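Long-range contacts in Alr2269 protein (PDB 3MC9), which probably takes part in inserting and assembling beta-barrel proteins in the outer membrane, as an Omp85-type protein with periplasmic POTRA domains: residues V62-V67 with I88-G93; E66-P71 with G127-F132. All blocks are in the same frame, centred on the assembly; numbering follows the deposited sequence.

In the fold
Both contacts belong to the first POTRA domain in the model and start from strand 62-71. Interaction 1 covers the beginning of this strand with the loop between helix 78-87 and strand 95-96. Interaction 2 pairs its later part, from E66 on, with strand 127-136, its parallel neighbour. The contact centres lie about 8 Å apart, and E66 and V67 take part in both. Two probable backbone hydrogen bonds join them directly: S65 N to V128 O, 2.8 Å, and L63 O to V128 N, 2.9 Å. V67 sits on the buried side, between the loop and F132. E66 turns to the other side of the sheet, where it meets R129.

Interaction 1 of 2, residues V62-V67 with I88-G93; sequences VLVSEV and IRTQPG
The flat peptide group between Q91 and P92 presents Q91 O to V64, 3.5 Å from V64 CB. The puckered ring of P92 follows it onto the strand. Its CB meets S65 O at 3.7 Å, and its CD meets V67 CG2 at 3.8 Å. This is the POTRA fold, beta-alpha-alpha-beta-beta. Residues 62-67 open the first strand. Residues 88-93 run from the end of helix 78-87 toward the short strand 95-96, ahead of the second helix.

The backbones are joined by a single hydrogen bond. G93 N donates to V64 O at 2.7 Å, with a nearly straight N-H...O angle of 164°. G93 takes a positive phi of 77°, a value glycine adopts easily. V64 also bonds to R94 through its backbone, so the loop is already entering the antiparallel pairing of strand 95-96. L63 CD1 lies against G93 C.

V64, V67, T90 and I88 supply the apolar side chains of the contact. V64 and T90 cross at about a right angle, methyl to methyl, with V64 CG2 4.0 Å from T90 CG2. The same threonine methyl also touches V67 CG2. T90 is buried, and its OG1 is hydrogen-bonded to D104 of helix 98-110 and to T96. T90 therefore gives its methyl to the strand and its hydroxyl to the second helix and strand 95-96.

V67 uses its two branches differently. CG1 stands anti to the backbone N (chi1 175°), while CG2 sits beside that nitrogen. CG2 packs on the T90-P92 backbone and ring, with T90 O 3.7 Å from V67 CG2. CG1 reaches toward I88, and the two side chains meet tip to tip, V67 CG1 to I88 CD1, at 3.8 Å.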
ATOM      1  N   VAL A  62      14.709 -12.312 -20.663  1.00 39.04           N
ATOM      2  CA  VAL A  62      15.549 -13.323 -20.078  1.00 37.84           C
ATOM      3  C   VAL A  62      14.632 -14.372 -19.520  1.00 35.98           C
ATOM      4  O   VAL A  62      13.564 -14.060 -18.994  1.00 34.41           O
ATOM      5  CB  VAL A  62      16.351 -12.816 -18.851  1.00 38.14           C
ATOM      6  CG1 VAL A  62      17.794 -13.284 -18.938  1.00 40.14           C
ATOM      7  CG2 VAL A  62      16.255 -11.330 -18.697  1.00 38.48           C
ATOM      8  N   LEU A  63      15.065 -15.618 -19.605  1.00 35.09           N
ATOM      9  CA  LEU A  63      14.290 -16.704 -19.044  1.00 34.71           C
ATOM     10  C   LEU A  63      14.399 -16.600 -17.548  1.00 33.89           C
ATOM     11  O   LEU A  63      15.440 -16.199 -17.027  1.00 33.78           O
ATOM     12  CB  LEU A  63      14.826 -18.053 -19.524  1.00 35.25           C
ATOM     13  CG  LEU A  63      14.060 -19.262 -18.988  1.00 35.53           C
ATOM     14  CD1 LEU A  63      12.744 -19.414 -19.747  1.00 35.72           C
ATOM     15  CD2 LEU A  63      14.916 -20.491 -19.120  1.00 35.24           C
ATOM     16  N   VAL A  64      13.317 -16.914 -16.850  1.00 33.39           N
ATOM     17  CA  VAL A  64      13.325 -16.842 -15.403  1.00 32.43           C
ATOM     18  C   VAL A  64      13.399 -18.274 -14.913  1.00 33.42           C
ATOM     19  O   VAL A  64      12.574 -19.093 -15.310  1.00 33.05           O
ATOM     20  CB  VAL A  64      12.078 -16.120 -14.842  1.00 32.03           C
ATOM     21  CG1 VAL A  64      11.931 -16.370 -13.320  1.00 30.62           C
ATOM     22  CG2 VAL A  64      12.163 -14.619 -15.118  1.00 29.78           C
ATOM     23  N   SER A  65      14.397 -18.578 -14.075  1.00 34.00           N
ATOM     24  CA  SER A  65      14.536 -19.938 -13.513  1.00 34.97           C
ATOM     25  C   SER A  65      13.766 -20.155 -12.216  1.00 35.53           C
ATOM     26  O   SER A  65      13.384 -21.293 -11.900  1.00 35.35           O
ATOM     27  CB  SER A  65      16.004 -20.295 -13.258  1.00 35.22           C
ATOM     28  OG  SER A  65      16.608 -19.388 -12.344  1.00 35.90           O
ATOM     29  N   GLU A  66      13.578 -19.078 -11.456  1.00 35.57           N
ATOM     30  CA  GLU A  66      13.046 -19.170 -10.090  1.00 36.57           C
ATOM     31  C   GLU A  66      12.478 -17.835  -9.618  1.00 35.46           C
ATOM     32  O   GLU A  66      13.043 -16.785  -9.890  1.00 34.07           O
ATOM     33  CB  GLU A  66      14.153 -19.614  -9.134  1.00 38.06           C
ATOM     34  CG  GLU A  66      13.679 -20.615  -8.091  1.00 42.90           C
ATOM     35  CD  GLU A  66      14.770 -21.049  -7.110  1.00 48.90           C
ATOM     36  OE1 GLU A  66      15.972 -21.021  -7.465  1.00 52.06           O
ATOM     37  OE2 GLU A  66      14.413 -21.439  -5.974  1.00 53.13           O
ATOM     38  N   VAL A  67      11.331 -17.893  -8.947  1.00 35.83           N
ATOM     39  CA  VAL A  67      10.753 -16.716  -8.307  1.00 35.86           C
ATOM     40  C   VAL A  67      10.687 -16.977  -6.827  1.00 37.24           C
ATOM     41  O   VAL A  67      10.134 -17.987  -6.397  1.00 38.31           O
ATOM     42  CB  VAL A  67       9.338 -16.370  -8.836  1.00 35.63           C
ATOM     43  CG1 VAL A  67       8.740 -15.184  -8.036  1.00 33.34           C
ATOM     44  CG2 VAL A  67       9.407 -16.027 -10.313  1.00 32.65           C
ATOM     45  N   ILE A  88       1.533 -11.260  -9.507  1.00 35.33           N
ATOM     46  CA  ILE A  88       2.695 -11.178 -10.379  1.00 34.30           C
ATOM     47  C   ILE A  88       2.508 -12.105 -11.573  1.00 35.22           C
ATOM     48  O   ILE A  88       1.858 -13.147 -11.473  1.00 35.54           O
ATOM     49  CB  ILE A  88       4.020 -11.474  -9.619  1.00 33.78           C
ATOM     50  CG1 ILE A  88       4.096 -12.921  -9.130  1.00 33.57           C
ATOM     51  CG2 ILE A  88       4.171 -10.520  -8.445  1.00 32.18           C
ATOM     52  CD1 ILE A  88       5.481 -13.306  -8.583  1.00 32.35           C
ATOM     53  N   ARG A  89       3.030 -11.700 -12.721  1.00 35.74           N
ATOM     54  CA  ARG A  89       3.055 -12.566 -13.889  1.00 36.90           C
ATOM     55  C   ARG A  89       4.405 -13.247 -14.024  1.00 35.90           C
ATOM     56  O   ARG A  89       4.485 -14.343 -14.547  1.00 36.06           O
ATOM     57  CB  ARG A  89       2.801 -11.779 -15.165  1.00 38.09           C
ATOM     58  CG  ARG A  89       1.358 -11.429 -15.462  1.00 42.75           C
ATOM     59  CD  ARG A  89       1.295 -10.671 -16.803  1.00 47.24           C
ATOM     60  NE  ARG A  89       1.139 -11.536 -17.981  1.00 51.01           N
ATOM     61  CZ  ARG A  89       1.367 -11.157 -19.240  1.00 54.54           C
ATOM     62  NH1 ARG A  89       1.804  -9.928 -19.514  1.00 55.43           N
ATOM     63  NH2 ARG A  89       1.167 -12.012 -20.243  1.00 57.27           N
ATOM     64  N   THR A  90       5.480 -12.585 -13.604  1.00 34.78           N
ATOM     65  CA  THR A  90       6.807 -13.204 -13.681  1.00 34.28           C
ATOM     66  C   THR A  90       6.789 -14.588 -13.017  1.00 34.88           C
ATOM     67  O   THR A  90       6.265 -14.767 -11.914  1.00 34.26           O
ATOM     68  CB  THR A  90       7.886 -12.292 -13.094  1.00 33.89           C
ATOM     69  OG1 THR A  90       8.021 -11.134 -13.939  1.00 33.56           O
ATOM     70  CG2 THR A  90       9.225 -13.007 -12.996  1.00 32.60           C
ATOM     71  N   GLN A  91       7.312 -15.590 -13.715  1.00 35.82           N
ATOM     72  CA  GLN A  91       7.162 -16.966 -13.237  1.00 36.63           C
ATOM     73  C   GLN A  91       8.290 -17.841 -13.748  1.00 36.73           C
ATOM     74  O   GLN A  91       8.892 -17.541 -14.782  1.00 35.48           O
ATOM     75  CB  GLN A  91       5.754 -17.527 -13.585  1.00 37.70           C
ATOM     76  CG  GLN A  91       5.678 -18.445 -14.774  1.00 41.22           C
ATOM     77  CD  GLN A  91       4.264 -18.984 -15.061  1.00 44.55           C
ATOM     78  OE1 GLN A  91       3.343 -18.227 -15.339  1.00 47.11           O
ATOM     79  NE2 GLN A  91       4.120 -20.301 -15.041  1.00 45.97           N
ATOM     80  N   PRO A  92       8.601 -18.920 -12.998  1.00 37.25           N
ATOM     81  CA  PRO A  92       9.664 -19.814 -13.401  1.00 37.64           C
ATOM     82  C   PRO A  92       9.337 -20.435 -14.754  1.00 38.61           C
ATOM     83  O   PRO A  92       8.190 -20.810 -15.003  1.00 39.43           O
ATOM     84  CB  PRO A  92       9.693 -20.885 -12.286  1.00 38.36           C
ATOM     85  CG  PRO A  92       8.461 -20.679 -11.471  1.00 37.85           C
ATOM     86  CD  PRO A  92       8.023 -19.280 -11.684  1.00 37.56           C
ATOM     87  N   GLY A  93      10.328 -20.514 -15.629  1.00 38.34           N
ATOM     88  CA  GLY A  93      10.139 -21.181 -16.916  1.00 39.03           C
ATOM     89  C   GLY A  93       9.368 -20.361 -17.944  1.00 38.96           C
ATOM     90  O   GLY A  93       8.870 -20.918 -18.923  1.00 39.49           O
TER

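Interaction 2 of 2, residues E66-P71 with G127-F132; sequences EVLVRP and GVRVSF
E66 keeps its chain extended beyond CG, with chi1 at -140°, while R129 bends at chi3 (91°), and their charged ends meet. The two side chains lie side by side and point the same way. They sit on adjacent parallel strands of the POTRA sheet. R129 NE donates to E66 OE1 at 2.9 Å in a salt bridge. R129 NH2 adds a weak bond to the same oxygen. OE1 is met from above the carboxylate plane, and the two flat groups are turned 72° apart. R129 NH1 has a second carboxylate partner, E122 of strand 114-124.

Further along, the backbones pair regularly. V130 N donates to E66 O at 2.7 Å, and L68 N to V130 O at 2.8 Å. F132 N then bonds to L68 O, and R70 N to F132 O. L68 projects on the same face of the sheet as R129 and S131, its CB 3.7 Å from S131 OG. The R70 guanidinium lies over L68 CB and bonds back to V69 O.

The other side faces the helices. One face of the F132 ring carries V130 CG1, offset toward the rim. V67 CG1 comes in at the ring's edge, 3.8 Å from F132 CD2.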
ATOM      1  N   GLU A  66      13.578 -19.078 -11.456  1.00 35.57           N
ATOM      2  CA  GLU A  66      13.046 -19.170 -10.090  1.00 36.57           C
ATOM      3  C   GLU A  66      12.478 -17.835  -9.618  1.00 35.46           C
ATOM      4  O   GLU A  66      13.043 -16.785  -9.890  1.00 34.07           O
ATOM      5  CB  GLU A  66      14.153 -19.614  -9.134  1.00 38.06           C
ATOM      6  CG  GLU A  66      13.679 -20.615  -8.091  1.00 42.90           C
ATOM      7  CD  GLU A  66      14.770 -21.049  -7.110  1.00 48.90           C
ATOM      8  OE1 GLU A  66      15.972 -21.021  -7.465  1.00 52.06           O
ATOM      9  OE2 GLU A  66      14.413 -21.439  -5.974  1.00 53.13           O
ATOM     10  N   VAL A  67      11.331 -17.893  -8.947  1.00 35.83           N
ATOM     11  CA  VAL A  67      10.753 -16.716  -8.307  1.00 35.86           C
ATOM     12  C   VAL A  67      10.687 -16.977  -6.827  1.00 37.24           C
ATOM     13  O   VAL A  67      10.134 -17.987  -6.397  1.00 38.31           O
ATOM     14  CB  VAL A  67       9.338 -16.370  -8.836  1.00 35.63           C
ATOM     15  CG1 VAL A  67       8.740 -15.184  -8.036  1.00 33.34           C
ATOM     16  CG2 VAL A  67       9.407 -16.027 -10.313  1.00 32.65           C
ATOM     17  N   LEU A  68      11.283 -16.082  -6.054  1.00 38.40           N
ATOM     18  CA  LEU A  68      11.235 -16.163  -4.599  1.00 40.21           C
ATOM     19  C   LEU A  68      10.489 -14.922  -4.097  1.00 40.36           C
ATOM     20  O   LEU A  68      10.684 -13.813  -4.608  1.00 39.72           O
ATOM     21  CB  LEU A  68      12.652 -16.225  -3.993  1.00 40.85           C
ATOM     22  CG  LEU A  68      13.654 -17.272  -4.519  1.00 42.87           C
ATOM     23  CD1 LEU A  68      14.974 -17.286  -3.685  1.00 44.56           C
ATOM     24  CD2 LEU A  68      13.041 -18.654  -4.530  1.00 44.20           C
ATOM     25  N   VAL A  69       9.604 -15.118  -3.128  1.00 41.50           N
ATOM     26  CA  VAL A  69       8.914 -14.006  -2.477  1.00 42.03           C
ATOM     27  C   VAL A  69       9.423 -13.979  -1.052  1.00 43.67           C
ATOM     28  O   VAL A  69       9.303 -14.977  -0.357  1.00 44.63           O
ATOM     29  CB  VAL A  69       7.399 -14.208  -2.474  1.00 41.89           C
ATOM     30  CG1 VAL A  69       6.730 -13.119  -1.641  1.00 42.35           C
ATOM     31  CG2 VAL A  69       6.861 -14.222  -3.904  1.00 40.78           C
ATOM     32  N   ARG A  70      10.011 -12.863  -0.628  1.00 45.03           N
ATOM     33  CA  ARG A  70      10.692 -12.796   0.672  1.00 47.12           C
ATOM     34  C   ARG A  70      10.297 -11.553   1.468  1.00 47.42           C
ATOM     35  O   ARG A  70      10.105 -10.496   0.889  1.00 46.22           O
ATOM     36  CB  ARG A  70      12.220 -12.776   0.487  1.00 47.82           C
ATOM     37  CG  ARG A  70      12.829 -14.053  -0.075  1.00 50.22           C
ATOM     38  CD  ARG A  70      12.639 -15.236   0.871  1.00 54.21           C
ATOM     39  NE  ARG A  70      13.241 -16.462   0.347  1.00 57.48           N
ATOM     40  CZ  ARG A  70      12.582 -17.450  -0.266  1.00 59.63           C
ATOM     41  NH1 ARG A  70      13.258 -18.513  -0.700  1.00 60.31           N
ATOM     42  NH2 ARG A  70      11.258 -17.400  -0.450  1.00 59.81           N
ATOM     43  N   PRO A  71      10.216 -11.677   2.807  1.00 49.05           N
ATOM     44  CA  PRO A  71      10.032 -10.501   3.639  1.00 50.04           C
ATOM     45  C   PRO A  71      11.321  -9.699   3.654  1.00 50.48           C
ATOM     46  O   PRO A  71      12.397 -10.276   3.639  1.00 51.59           O
ATOM     47  CB  PRO A  71       9.760 -11.094   5.028  1.00 51.22           C
ATOM     48  CG  PRO A  71      10.563 -12.353   5.041  1.00 51.95           C
ATOM     49  CD  PRO A  71      10.487 -12.880   3.619  1.00 50.61           C
ATOM     50  N   GLY A 127      18.947 -19.374 -16.023  1.00 33.79           N
ATOM     51  CA  GLY A 127      17.895 -18.365 -15.984  1.00 33.16           C
ATOM     52  C   GLY A 127      18.010 -17.448 -14.769  1.00 33.47           C
ATOM     53  O   GLY A 127      18.823 -17.675 -13.860  1.00 32.90           O
ATOM     54  N   VAL A 128      17.191 -16.400 -14.739  1.00 33.53           N
ATOM     55  CA  VAL A 128      17.283 -15.451 -13.645  1.00 33.34           C
ATOM     56  C   VAL A 128      16.427 -15.907 -12.466  1.00 33.55           C
ATOM     57  O   VAL A 128      15.279 -16.344 -12.652  1.00 32.41           O
ATOM     58  CB  VAL A 128      16.883 -14.048 -14.070  1.00 33.47           C
ATOM     59  CG1 VAL A 128      17.207 -13.054 -12.944  1.00 32.52           C
ATOM     60  CG2 VAL A 128      17.634 -13.647 -15.332  1.00 34.01           C
ATOM     61  N   ARG A 129      17.007 -15.816 -11.264  1.00 34.26           N
ATOM     62  CA  ARG A 129      16.263 -16.015 -10.038  1.00 35.59           C
ATOM     63  C   ARG A 129      15.749 -14.655  -9.591  1.00 34.94           C
ATOM     64  O   ARG A 129      16.529 -13.774  -9.236  1.00 35.79           O
ATOM     65  CB  ARG A 129      17.123 -16.659  -8.955  1.00 36.78           C
ATOM     66  CG  ARG A 129      17.688 -18.020  -9.357  1.00 41.05           C
ATOM     67  CD  ARG A 129      18.785 -18.507  -8.410  1.00 46.38           C
ATOM     68  NE  ARG A 129      18.276 -19.309  -7.300  1.00 50.18           N
ATOM     69  CZ  ARG A 129      18.314 -18.973  -6.009  1.00 55.42           C
ATOM     70  NH1 ARG A 129      18.841 -17.817  -5.599  1.00 57.13           N
ATOM     71  NH2 ARG A 129      17.821 -19.815  -5.099  1.00 58.17           N
ATOM     72  N   VAL A 130      14.438 -14.463  -9.656  1.00 34.54           N
ATOM     73  CA  VAL A 130      13.844 -13.151  -9.343  1.00 33.72           C
ATOM     74  C   VAL A 130      13.293 -13.192  -7.925  1.00 34.02           C
ATOM     75  O   VAL A 130      12.411 -13.997  -7.616  1.00 33.75           O
ATOM     76  CB  VAL A 130      12.734 -12.768 -10.344  1.00 33.41           C
ATOM     77  CG1 VAL A 130      12.048 -11.464  -9.935  1.00 32.56           C
ATOM     78  CG2 VAL A 130      13.305 -12.633 -11.771  1.00 33.30           C
ATOM     79  N   SER A 131      13.846 -12.342  -7.062  1.00 34.51           N
ATOM     80  CA  SER A 131      13.357 -12.194  -5.701  1.00 34.79           C
ATOM     81  C   SER A 131      12.483 -10.951  -5.569  1.00 34.38           C
ATOM     82  O   SER A 131      12.910  -9.836  -5.874  1.00 34.63           O
ATOM     83  CB  SER A 131      14.528 -12.156  -4.716  1.00 35.79           C
ATOM     84  OG  SER A 131      15.087 -13.449  -4.577  1.00 35.99           O
ATOM     85  N   PHE A 132      11.242 -11.157  -5.155  1.00 34.31           N
ATOM     86  CA  PHE A 132      10.358 -10.055  -4.808  1.00 34.13           C
ATOM     87  C   PHE A 132      10.480  -9.915  -3.311  1.00 35.01           C
ATOM     88  O   PHE A 132      10.129 -10.837  -2.565  1.00 35.96           O
ATOM     89  CB  PHE A 132       8.918 -10.321  -5.231  1.00 33.50           C
ATOM     90  CG  PHE A 132       8.721 -10.298  -6.723  1.00 33.51           C
ATOM     91  CD1 PHE A 132       8.699  -9.089  -7.421  1.00 32.86           C
ATOM     92  CD2 PHE A 132       8.590 -11.481  -7.435  1.00 32.91           C
ATOM     93  CE1 PHE A 132       8.539  -9.066  -8.800  1.00 31.99           C
ATOM     94  CE2 PHE A 132       8.432 -11.468  -8.807  1.00 34.06           C
ATOM     95  CZ  PHE A 132       8.413 -10.257  -9.499  1.00 32.96           C
TER